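Side-chain contacts in Low molecular weight phosphotyrosine phosphatase family protein (Streptococcus pyogenes, PDB 5GOT), which probably removes phosphate from phosphotyrosine in proteins, as a low molecular weight protein tyrosine phosphatase of the cysteine-dependent family: residues A[51-54]-A[55-59]; A[84-87]-A[88-91]; A[121-124]-A[125-129]. One frame throughout, in Å; residues are numbered along the deposited sequence.

Along the chain the three contacts follow in series: interaction 1 at the end of helix 49-57, interaction 2 where strand 81-84 leads into helix 87-96, and interaction 3 at the start of helix 122-140. Interactions 1 and 3 have centres about 11 Å apart and touch, Tyr58 and Ile54 packing on the first turns of helix 122-140. The centre of interaction 2 is about 24 Å from that of interaction 1 and about 17 Å from that of interaction 3, with Met85 CE reaching Val129 CG2. All three approach helix 14-23, whose start carries the end of the family's CX5RS signature, so residues from distant parts of the sequence gather round the probable phosphate-binding loop.

Interaction 1 (A[51-54]-A[55-59]); sequences TQSI and LKTYQ
Ile54 and Tyr58 lie side by side, one turn apart, where helix 49-57 ends in a Schellman motif. The CD1 methyl of Ile54 meets the tyrosine at its ring edge, in the plane, 3.7 Å from Tyr58 CE2. The first torsion of Tyr58 (chi1 -69°) keeps CG beside the backbone N, which brings CD2 to 3.3 Å from Ile54 O. Ile54 O also takes the main-chain bond from Tyr58 N, at 3.1 Å.

Tyr58 is the first residue to leave helical geometry, and Gln59, with positive phi, is the C-prime residue. The termination is completed by two bonds, Gln59 N to Lys56 O and Ile60 N to Leu55 O. Just before it, Ser53 O is gripped twice by Thr57, whose backbone N and OG1 arrive from opposite faces of the carbonyl plane. The hydroxyl donates over 2.9 Å from Thr57 OG1 to Ser53 O, and stands above that plane and not in it.

On the buried side Thr51 and Leu55 point the same way, with Thr51 CG2 3.9 Å from Leu55 CD1. Thr51 OG1 turns elsewhere, bonding to Cys13 O within the family's CX5RS signature segment. The Tyr58 ring stacks with Tyr126 of helix 122-140, while its hydroxyl is hydrogen-bonded to Glu123.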
ATOM      1  N   THR A  51      -3.370   4.424  12.175  1.00 23.16           N
ATOM      2  CA  THR A  51      -2.148   4.104  11.438  1.00 23.00           C
ATOM      3  C   THR A  51      -0.969   4.943  11.930  1.00 22.49           C
ATOM      4  O   THR A  51       0.135   4.420  12.120  1.00 25.83           O
ATOM      5  CB  THR A  51      -2.386   4.283   9.932  1.00 24.40           C
ATOM      6  OG1 THR A  51      -3.354   3.312   9.508  1.00 22.07           O
ATOM      7  CG2 THR A  51      -1.086   4.051   9.134  1.00 21.12           C
ATOM      8  N   GLN A  52      -1.189   6.233  12.183  1.00 24.07           N
ATOM      9  CA  GLN A  52      -0.117   7.064  12.728  1.00 25.64           C
ATOM     10  C   GLN A  52       0.397   6.493  14.044  1.00 27.96           C
ATOM     11  O   GLN A  52       1.611   6.338  14.241  1.00 28.85           O
ATOM     12  CB  GLN A  52      -0.610   8.505  12.915  1.00 28.71           C
ATOM     13  CG  GLN A  52      -0.920   9.228  11.608  1.00 27.06           C
ATOM     14  CD  GLN A  52      -0.804  10.738  11.742  1.00 28.14           C
ATOM     15  OE1 GLN A  52       0.165  11.250  12.294  1.00 30.17           O
ATOM     16  NE2 GLN A  52      -1.791  11.451  11.236  1.00 28.27           N
ATOM     17  N   SER A  53      -0.519   6.156  14.954  1.00 25.43           N
ATOM     18  CA  SER A  53      -0.119   5.605  16.246  1.00 27.41           C
ATOM     19  C   SER A  53       0.679   4.321  16.079  1.00 31.02           C
ATOM     20  O   SER A  53       1.706   4.121  16.742  1.00 29.01           O
ATOM     21  CB  SER A  53      -1.355   5.354  17.105  1.00 30.05           C
ATOM     22  OG  SER A  53      -0.988   4.723  18.317  1.00 38.80           O
ATOM     23  N   ILE A  54       0.219   3.432  15.200  1.00 26.62           N
ATOM     24  CA  ILE A  54       0.943   2.190  14.962  1.00 27.31           C
ATOM     25  C   ILE A  54       2.354   2.478  14.468  1.00 27.35           C
ATOM     26  O   ILE A  54       3.330   1.894  14.958  1.00 31.40           O
ATOM     27  CB  ILE A  54       0.160   1.301  13.979  1.00 28.33           C
ATOM     28  CG1 ILE A  54      -0.639   0.280  14.772  1.00 29.06           C
ATOM     29  CG2 ILE A  54       1.083   0.637  12.982  1.00 30.15           C
ATOM     30  CD1 ILE A  54       0.224  -0.652  15.603  1.00 27.50           C
ATOM     31  N   LEU A  55       2.490   3.391  13.496  1.00 30.71           N
ATOM     32  CA  LEU A  55       3.803   3.641  12.908  1.00 29.64           C
ATOM     33  C   LEU A  55       4.753   4.258  13.929  1.00 35.34           C
ATOM     34  O   LEU A  55       5.944   3.918  13.966  1.00 36.49           O
ATOM     35  CB  LEU A  55       3.673   4.536  11.667  1.00 29.81           C
ATOM     36  CG  LEU A  55       2.879   4.030  10.442  1.00 28.34           C
ATOM     37  CD1 LEU A  55       2.669   5.148   9.437  1.00 27.80           C
ATOM     38  CD2 LEU A  55       3.543   2.834   9.759  1.00 25.50           C
ATOM     39  N   LYS A  56       4.247   5.164  14.771  1.00 35.85           N
ATOM     40  CA  LYS A  56       5.081   5.731  15.826  1.00 34.49           C
ATOM     41  C   LYS A  56       5.532   4.646  16.796  1.00 35.73           C
ATOM     42  O   LYS A  56       6.712   4.576  17.160  1.00 43.09           O
ATOM     43  CB  LYS A  56       4.324   6.833  16.567  1.00 32.82           C
ATOM     44  CG  LYS A  56       4.046   8.103  15.760  1.00 38.15           C
ATOM     45  CD  LYS A  56       3.613   9.227  16.716  1.00 42.59           C
ATOM     46  CE  LYS A  56       3.020  10.431  16.007  1.00 43.59           C
ATOM     47  NZ  LYS A  56       1.634  10.731  16.479  1.00 41.01           N
ATOM     48  N   THR A  57       4.601   3.776  17.206  1.00 34.83           N
ATOM     49  CA  THR A  57       4.912   2.723  18.171  1.00 32.45           C
ATOM     50  C   THR A  57       6.049   1.837  17.685  1.00 38.18           C
ATOM     51  O   THR A  57       6.916   1.428  18.470  1.00 35.32           O
ATOM     52  CB  THR A  57       3.664   1.882  18.439  1.00 31.85           C
ATOM     53  OG1 THR A  57       2.686   2.682  19.100  1.00 32.22           O
ATOM     54  CG2 THR A  57       3.990   0.671  19.301  1.00 35.87           C
ATOM     55  N   TYR A  58       6.065   1.521  16.393  1.00 37.90           N
ATOM     56  CA  TYR A  58       7.109   0.682  15.838  1.00 36.38           C
ATOM     57  C   TYR A  58       8.232   1.496  15.203  1.00 38.21           C
ATOM     58  O   TYR A  58       9.093   0.925  14.530  1.00 39.26           O
ATOM     59  CB  TYR A  58       6.497  -0.311  14.846  1.00 35.35           C
ATOM     60  CG  TYR A  58       5.646  -1.342  15.558  1.00 33.00           C
ATOM     61  CD1 TYR A  58       6.230  -2.439  16.176  1.00 32.91           C
ATOM     62  CD2 TYR A  58       4.268  -1.200  15.645  1.00 32.24           C
ATOM     63  CE1 TYR A  58       5.464  -3.381  16.846  1.00 38.63           C
ATOM     64  CE2 TYR A  58       3.489  -2.139  16.308  1.00 31.74           C
ATOM     65  CZ  TYR A  58       4.096  -3.224  16.915  1.00 34.73           C
ATOM     66  OH  TYR A  58       3.346  -4.169  17.583  1.00 39.44           O
ATOM     67  N   GLN A  59       8.253   2.811  15.428  1.00 41.31           N
ATOM     68  CA  GLN A  59       9.341   3.671  14.966  1.00 41.37           C
ATOM     69  C   GLN A  59       9.538   3.537  13.457  1.00 42.36           C
ATOM     70  O   GLN A  59      10.648   3.332  12.959  1.00 42.20           O
ATOM     71  CB  GLN A  59      10.640   3.361  15.715  1.00 46.24           C
ATOM     72  CG  GLN A  59      10.511   3.368  17.230  1.00 46.43           C
ATOM     73  CD  GLN A  59      11.841   3.132  17.920  1.00 54.07           C
ATOM     74  OE1 GLN A  59      12.075   2.069  18.500  1.00 58.53           O
ATOM     75  NE2 GLN A  59      12.722   4.128  17.862  1.00 57.47           N
TER

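Interaction 2 (A[84-87]-A[88-91])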
ATOM      1  N   GLY A  84      -3.988  -3.722  -4.278  1.00 19.37           N
ATOM      2  CA  GLY A  84      -5.146  -3.392  -3.470  1.00 18.89           C
ATOM      3  C   GLY A  84      -5.127  -4.170  -2.163  1.00 19.21           C
ATOM      4  O   GLY A  84      -4.690  -5.316  -2.105  1.00 17.96           O
ATOM      5  N   MET A  85      -5.596  -3.516  -1.090  1.00 18.66           N
ATOM      6  CA  MET A  85      -5.456  -4.107   0.234  1.00 19.39           C
ATOM      7  C   MET A  85      -6.480  -5.205   0.508  1.00 20.36           C
ATOM      8  O   MET A  85      -6.218  -6.074   1.351  1.00 22.40           O
ATOM      9  CB  MET A  85      -5.512  -3.004   1.308  1.00 19.04           C
ATOM     10  CG  MET A  85      -4.396  -1.956   1.156  1.00 17.64           C
ATOM     11  SD  MET A  85      -2.701  -2.641   0.997  1.00 21.60           S
ATOM     12  CE  MET A  85      -2.484  -3.353   2.643  1.00 20.85           C
ATOM     13  N   ASP A  86      -7.628  -5.201  -0.173  1.00 20.77           N
ATOM     14  CA  ASP A  86      -8.564  -6.319  -0.109  1.00 23.76           C
ATOM     15  C   ASP A  86      -9.244  -6.457  -1.467  1.00 24.75           C
ATOM     16  O   ASP A  86      -9.045  -5.642  -2.369  1.00 20.88           O
ATOM     17  CB  ASP A  86      -9.586  -6.172   1.047  1.00 29.86           C
ATOM     18  CG  ASP A  86     -10.597  -5.014   0.849  1.00 28.76           C
ATOM     19  OD1 ASP A  86     -10.908  -4.621  -0.294  1.00 27.14           O
ATOM     20  OD2 ASP A  86     -11.120  -4.512   1.875  1.00 30.80           O
ATOM     21  N   SER A  87     -10.068  -7.504  -1.601  1.00 25.07           N
ATOM     22  CA  SER A  87     -10.638  -7.832  -2.903  1.00 28.66           C
ATOM     23  C   SER A  87     -11.573  -6.742  -3.406  1.00 31.88           C
ATOM     24  O   SER A  87     -11.718  -6.569  -4.622  1.00 31.36           O
ATOM     25  CB  SER A  87     -11.376  -9.168  -2.837  1.00 30.84           C
ATOM     26  OG  SER A  87     -12.503  -9.068  -1.991  1.00 37.36           O
ATOM     27  N   ASP A  88     -12.234  -6.015  -2.501  1.00 32.07           N
ATOM     28  CA  ASP A  88     -13.050  -4.880  -2.934  1.00 32.24           C
ATOM     29  C   ASP A  88     -12.199  -3.826  -3.624  1.00 26.44           C
ATOM     30  O   ASP A  88     -12.602  -3.266  -4.651  1.00 26.77           O
ATOM     31  CB  ASP A  88     -13.792  -4.252  -1.751  1.00 31.09           C
ATOM     32  CG  ASP A  88     -14.844  -5.171  -1.153  1.00 39.69           C
ATOM     33  OD1 ASP A  88     -15.467  -5.940  -1.917  1.00 42.15           O
ATOM     34  OD2 ASP A  88     -15.052  -5.108   0.083  1.00 39.62           O
ATOM     35  N   ASN A  89     -11.029  -3.509  -3.054  1.00 24.78           N
ATOM     36  CA  ASN A  89     -10.157  -2.535  -3.707  1.00 25.75           C
ATOM     37  C   ASN A  89      -9.741  -3.028  -5.079  1.00 26.80           C
ATOM     38  O   ASN A  89      -9.668  -2.253  -6.039  1.00 25.64           O
ATOM     39  CB  ASN A  89      -8.911  -2.260  -2.864  1.00 22.46           C
ATOM     40  CG  ASN A  89      -9.230  -1.928  -1.433  1.00 25.50           C
ATOM     41  OD1 ASN A  89      -8.552  -2.399  -0.513  1.00 23.62           O
ATOM     42  ND2 ASN A  89     -10.255  -1.098  -1.227  1.00 24.98           N
ATOM     43  N   VAL A  90      -9.461  -4.328  -5.186  1.00 24.58           N
ATOM     44  CA  VAL A  90      -9.018  -4.891  -6.454  1.00 22.01           C
ATOM     45  C   VAL A  90     -10.111  -4.760  -7.508  1.00 25.93           C
ATOM     46  O   VAL A  90      -9.857  -4.315  -8.636  1.00 30.16           O
ATOM     47  CB  VAL A  90      -8.576  -6.357  -6.261  1.00 23.86           C
ATOM     48  CG1 VAL A  90      -8.473  -7.059  -7.612  1.00 26.16           C
ATOM     49  CG2 VAL A  90      -7.231  -6.399  -5.551  1.00 19.70           C
ATOM     50  N   LYS A  91     -11.345  -5.136  -7.155  1.00 29.37           N
ATOM     51  CA  LYS A  91     -12.454  -5.054  -8.106  1.00 33.50           C
ATOM     52  C   LYS A  91     -12.687  -3.619  -8.548  1.00 33.66           C
ATOM     53  O   LYS A  91     -12.836  -3.338  -9.742  1.00 36.36           O
ATOM     54  CB  LYS A  91     -13.740  -5.614  -7.491  1.00 38.57           C
ATOM     55  CG  LYS A  91     -13.686  -7.061  -7.058  1.00 41.21           C
ATOM     56  CD  LYS A  91     -14.957  -7.440  -6.294  1.00 44.31           C
ATOM     57  CE  LYS A  91     -14.718  -8.611  -5.331  1.00 44.81           C
ATOM     58  NZ  LYS A  91     -14.207  -9.817  -6.044  1.00 47.07           N
TER
HETATM   59  O   HOH W   1     -12.288  -1.433   1.436  1.00 29.85           O
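Two side-chain oxygens that both act as acceptors here, Asp86 OD1 and Asn89 OD1, stand 3.2 Å apart, brought together because each is held by a backbone N-H of the other residue. Asn89 N donates to Asp86 OD1 over 3.0 Å, nearly along the C-O axis. In return Asp86 N donates to Asn89 OD1, a more bent bond (139° at the hydrogen) whose donor is tilted out of the amide plane. This reciprocal pair is a capping box, with Asp86 at the N-cap of helix 87-96. The two side chains cross at about a right angle, yet their carboxylate and amide planes are almost parallel.

Asp86 CG sits between its backbone N and carbonyl carbon (chi1 68°), which brings OD1 round to the N-H of Asn89 at the helix start. Asp88 comes close there, its OD2 4.2 Å from Asp86 OD1; the cost of the like charges is probably eased by the helix N-H groups and by Arg14. A water joins Asp86 OD2 and Asn89 ND2 by two weak bonds.

Behind the cap the regular helical bonds begin, Val90 N to Asp86 O at 3.1 Å and Lys91 N to Ser87 O at 2.9 Å. The Lys91 chain runs back over that last carbonyl, with CG 3.2 Å from Ser87 O. On the side of strand 81-84, Asn89 CB lies 4.0 Å from Gly84 CA.

Asp86 OD2 makes a salt bridge with Arg14, the arginine of the family's CX5R signature, so the cap probably steadies this side chain. Met85 packs on the same helix 14-23. Gly84 pairs by its main chain with the strand 105-107 region, against which Val90 also lies, while Met85 bonds to Val7 of strand 2-8.

Interaction 3 (A[121-124]-A[125-129]); sequences DFEE and TYQLV
Gln127 folds back along helix 122-140 to Glu123, one turn earlier. Its CB lies 3.7 Å from Glu123 O, the carbonyl that already receives the backbone bond of Gln127 N. CG comes closer still, 3.3 Å from Glu123 O. A bend at the next bond (chi2 -60°) swings CD to 3.5 Å from Glu123 OE2, and the amide nitrogen completes the approach: Gln127 NE2 donates to Glu123 OE2 across a short 2.6 Å. The acceptor lies near the amide plane, but the donor stands above the carboxylate plane, and the two flat groups are turned 51° against each other. Glu123 meets the amide halfway through its own bend at chi2. NE2 also sits at the edge of the Tyr126 ring. With Glu123 OE1 bonded to Tyr58, both oxygens of this carboxylate have a partner and its rotation is restrained.

At the helix start, Asp121 OD1 accepts from Glu124 N at 3.0 Å in an almost straight bond, met from above the carboxylate plane. Asp121 O is doubly engaged: Thr125 N lies in its carbonyl plane, whereas Thr125 OG1, 3.1 Å from Asp121 O, comes from above it. On another flank Glu124 and Leu128 run side by side, with Glu124 CG 3.8 Å from Leu128 CD1; both pack on Pro114.

Phe122 and Tyr126 both touch Ile54 of helix 49-57, and Thr125 touches Arg14 and Met17 of helix 14-23. The whole forms an aspartate N-cap followed by a Glu-Gln pair four residues apart, opening the long helix 122-140 that packs beside helix 14-23 in this alpha/beta phosphatase fold.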
ATOM      1  N   ASP A 121      -8.541  -2.740  15.032  1.00 24.17           N
ATOM      2  CA  ASP A 121      -7.371  -3.446  15.554  1.00 20.94           C
ATOM      3  C   ASP A 121      -6.180  -3.142  14.644  1.00 21.42           C
ATOM      4  O   ASP A 121      -5.829  -3.920  13.751  1.00 21.74           O
ATOM      5  CB  ASP A 121      -7.655  -4.930  15.646  1.00 25.73           C
ATOM      6  CG  ASP A 121      -6.564  -5.681  16.350  1.00 23.82           C
ATOM      7  OD1 ASP A 121      -5.465  -5.118  16.537  1.00 22.98           O
ATOM      8  OD2 ASP A 121      -6.814  -6.840  16.722  1.00 29.68           O
ATOM      9  N   PHE A 122      -5.537  -2.000  14.887  1.00 23.04           N
ATOM     10  CA  PHE A 122      -4.423  -1.598  14.034  1.00 23.55           C
ATOM     11  C   PHE A 122      -3.159  -2.400  14.315  1.00 25.02           C
ATOM     12  O   PHE A 122      -2.245  -2.399  13.485  1.00 23.81           O
ATOM     13  CB  PHE A 122      -4.153  -0.104  14.188  1.00 23.93           C
ATOM     14  CG  PHE A 122      -5.223   0.750  13.576  1.00 25.25           C
ATOM     15  CD1 PHE A 122      -6.397   1.006  14.266  1.00 21.54           C
ATOM     16  CD2 PHE A 122      -5.072   1.259  12.292  1.00 22.20           C
ATOM     17  CE1 PHE A 122      -7.393   1.788  13.694  1.00 25.79           C
ATOM     18  CE2 PHE A 122      -6.065   2.034  11.714  1.00 23.16           C
ATOM     19  CZ  PHE A 122      -7.229   2.292  12.415  1.00 22.82           C
ATOM     20  N   GLU A 123      -3.090  -3.080  15.460  1.00 21.67           N
ATOM     21  CA  GLU A 123      -1.993  -4.009  15.715  1.00 24.67           C
ATOM     22  C   GLU A 123      -2.057  -5.206  14.774  1.00 22.55           C
ATOM     23  O   GLU A 123      -1.051  -5.573  14.157  1.00 24.18           O
ATOM     24  CB  GLU A 123      -2.032  -4.466  17.171  1.00 25.06           C
ATOM     25  CG  GLU A 123      -1.124  -5.645  17.480  1.00 28.25           C
ATOM     26  CD  GLU A 123       0.344  -5.297  17.404  1.00 28.46           C
ATOM     27  OE1 GLU A 123       0.672  -4.096  17.384  1.00 26.96           O
ATOM     28  OE2 GLU A 123       1.173  -6.229  17.371  1.00 30.58           O
ATOM     29  N   GLU A 124      -3.231  -5.839  14.667  1.00 23.21           N
ATOM     30  CA  GLU A 124      -3.429  -6.904  13.684  1.00 26.26           C
ATOM     31  C   GLU A 124      -3.082  -6.420  12.283  1.00 27.78           C
ATOM     32  O   GLU A 124      -2.415  -7.127  11.517  1.00 24.73           O
ATOM     33  CB  GLU A 124      -4.873  -7.415  13.724  1.00 26.11           C
ATOM     34  CG  GLU A 124      -5.183  -8.499  12.652  1.00 32.08           C
ATOM     35  CD  GLU A 124      -6.611  -9.064  12.726  1.00 35.92           C
ATOM     36  OE1 GLU A 124      -7.589  -8.282  12.827  1.00 35.94           O
ATOM     37  OE2 GLU A 124      -6.760 -10.305  12.680  1.00 46.79           O
ATOM     38  N   THR A 125      -3.536  -5.209  11.934  1.00 24.34           N
ATOM     39  CA  THR A 125      -3.238  -4.633  10.626  1.00 21.99           C
ATOM     40  C   THR A 125      -1.738  -4.518  10.418  1.00 24.83           C
ATOM     41  O   THR A 125      -1.206  -4.897   9.365  1.00 25.69           O
ATOM     42  CB  THR A 125      -3.891  -3.248  10.487  1.00 23.29           C
ATOM     43  OG1 THR A 125      -5.296  -3.341  10.747  1.00 22.70           O
ATOM     44  CG2 THR A 125      -3.673  -2.684   9.081  1.00 20.54           C
ATOM     45  N   TYR A 126      -1.038  -3.984  11.416  1.00 22.81           N
ATOM     46  CA  TYR A 126       0.398  -3.802  11.276  1.00 23.34           C
ATOM     47  C   TYR A 126       1.093  -5.134  11.049  1.00 23.17           C
ATOM     48  O   TYR A 126       1.921  -5.262  10.142  1.00 27.78           O
ATOM     49  CB  TYR A 126       0.970  -3.097  12.506  1.00 26.31           C
ATOM     50  CG  TYR A 126       2.476  -3.074  12.489  1.00 25.84           C
ATOM     51  CD1 TYR A 126       3.163  -2.183  11.686  1.00 24.90           C
ATOM     52  CD2 TYR A 126       3.212  -3.971  13.256  1.00 29.67           C
ATOM     53  CE1 TYR A 126       4.541  -2.181  11.642  1.00 29.54           C
ATOM     54  CE2 TYR A 126       4.596  -3.967  13.219  1.00 31.08           C
ATOM     55  CZ  TYR A 126       5.249  -3.071  12.408  1.00 28.13           C
ATOM     56  OH  TYR A 126       6.620  -3.056  12.371  1.00 35.11           O
ATOM     57  N   GLN A 127       0.767  -6.144  11.863  1.00 24.31           N
ATOM     58  CA  GLN A 127       1.448  -7.432  11.732  1.00 25.37           C
ATOM     59  C   GLN A 127       1.223  -8.036  10.349  1.00 24.79           C
ATOM     60  O   GLN A 127       2.149  -8.594   9.751  1.00 24.74           O
ATOM     61  CB  GLN A 127       0.983  -8.406  12.818  1.00 26.41           C
ATOM     62  CG  GLN A 127       1.236  -7.953  14.261  1.00 27.54           C
ATOM     63  CD  GLN A 127       2.713  -7.719  14.567  1.00 34.12           C
ATOM     64  OE1 GLN A 127       3.601  -8.264  13.903  1.00 33.30           O
ATOM     65  NE2 GLN A 127       2.982  -6.904  15.581  1.00 36.63           N
ATOM     66  N   LEU A 128       0.001  -7.932   9.820  1.00 22.06           N
ATOM     67  CA  LEU A 128      -0.275  -8.502   8.498  1.00 25.88           C
ATOM     68  C   LEU A 128       0.340  -7.675   7.378  1.00 24.51           C
ATOM     69  O   LEU A 128       0.758  -8.230   6.350  1.00 23.88           O
ATOM     70  CB  LEU A 128      -1.782  -8.637   8.300  1.00 22.54           C
ATOM     71  CG  LEU A 128      -2.343  -9.654   9.285  1.00 31.28           C
ATOM     72  CD1 LEU A 128      -3.856  -9.617   9.320  1.00 36.43           C
ATOM     73  CD2 LEU A 128      -1.834 -11.042   8.918  1.00 29.95           C
ATOM     74  N   VAL A 129       0.378  -6.351   7.539  1.00 23.37           N
ATOM     75  CA  VAL A 129       0.999  -5.499   6.531  1.00 23.76           C
ATOM     76  C   VAL A 129       2.499  -5.724   6.515  1.00 24.57           C
ATOM     77  O   VAL A 129       3.134  -5.772   5.456  1.00 24.27           O
ATOM     78  CB  VAL A 129       0.654  -4.029   6.820  1.00 21.35           C
ATOM     79  CG1 VAL A 129       1.609  -3.090   6.090  1.00 20.74           C
ATOM     80  CG2 VAL A 129      -0.771  -3.764   6.430  1.00 21.07           C
TER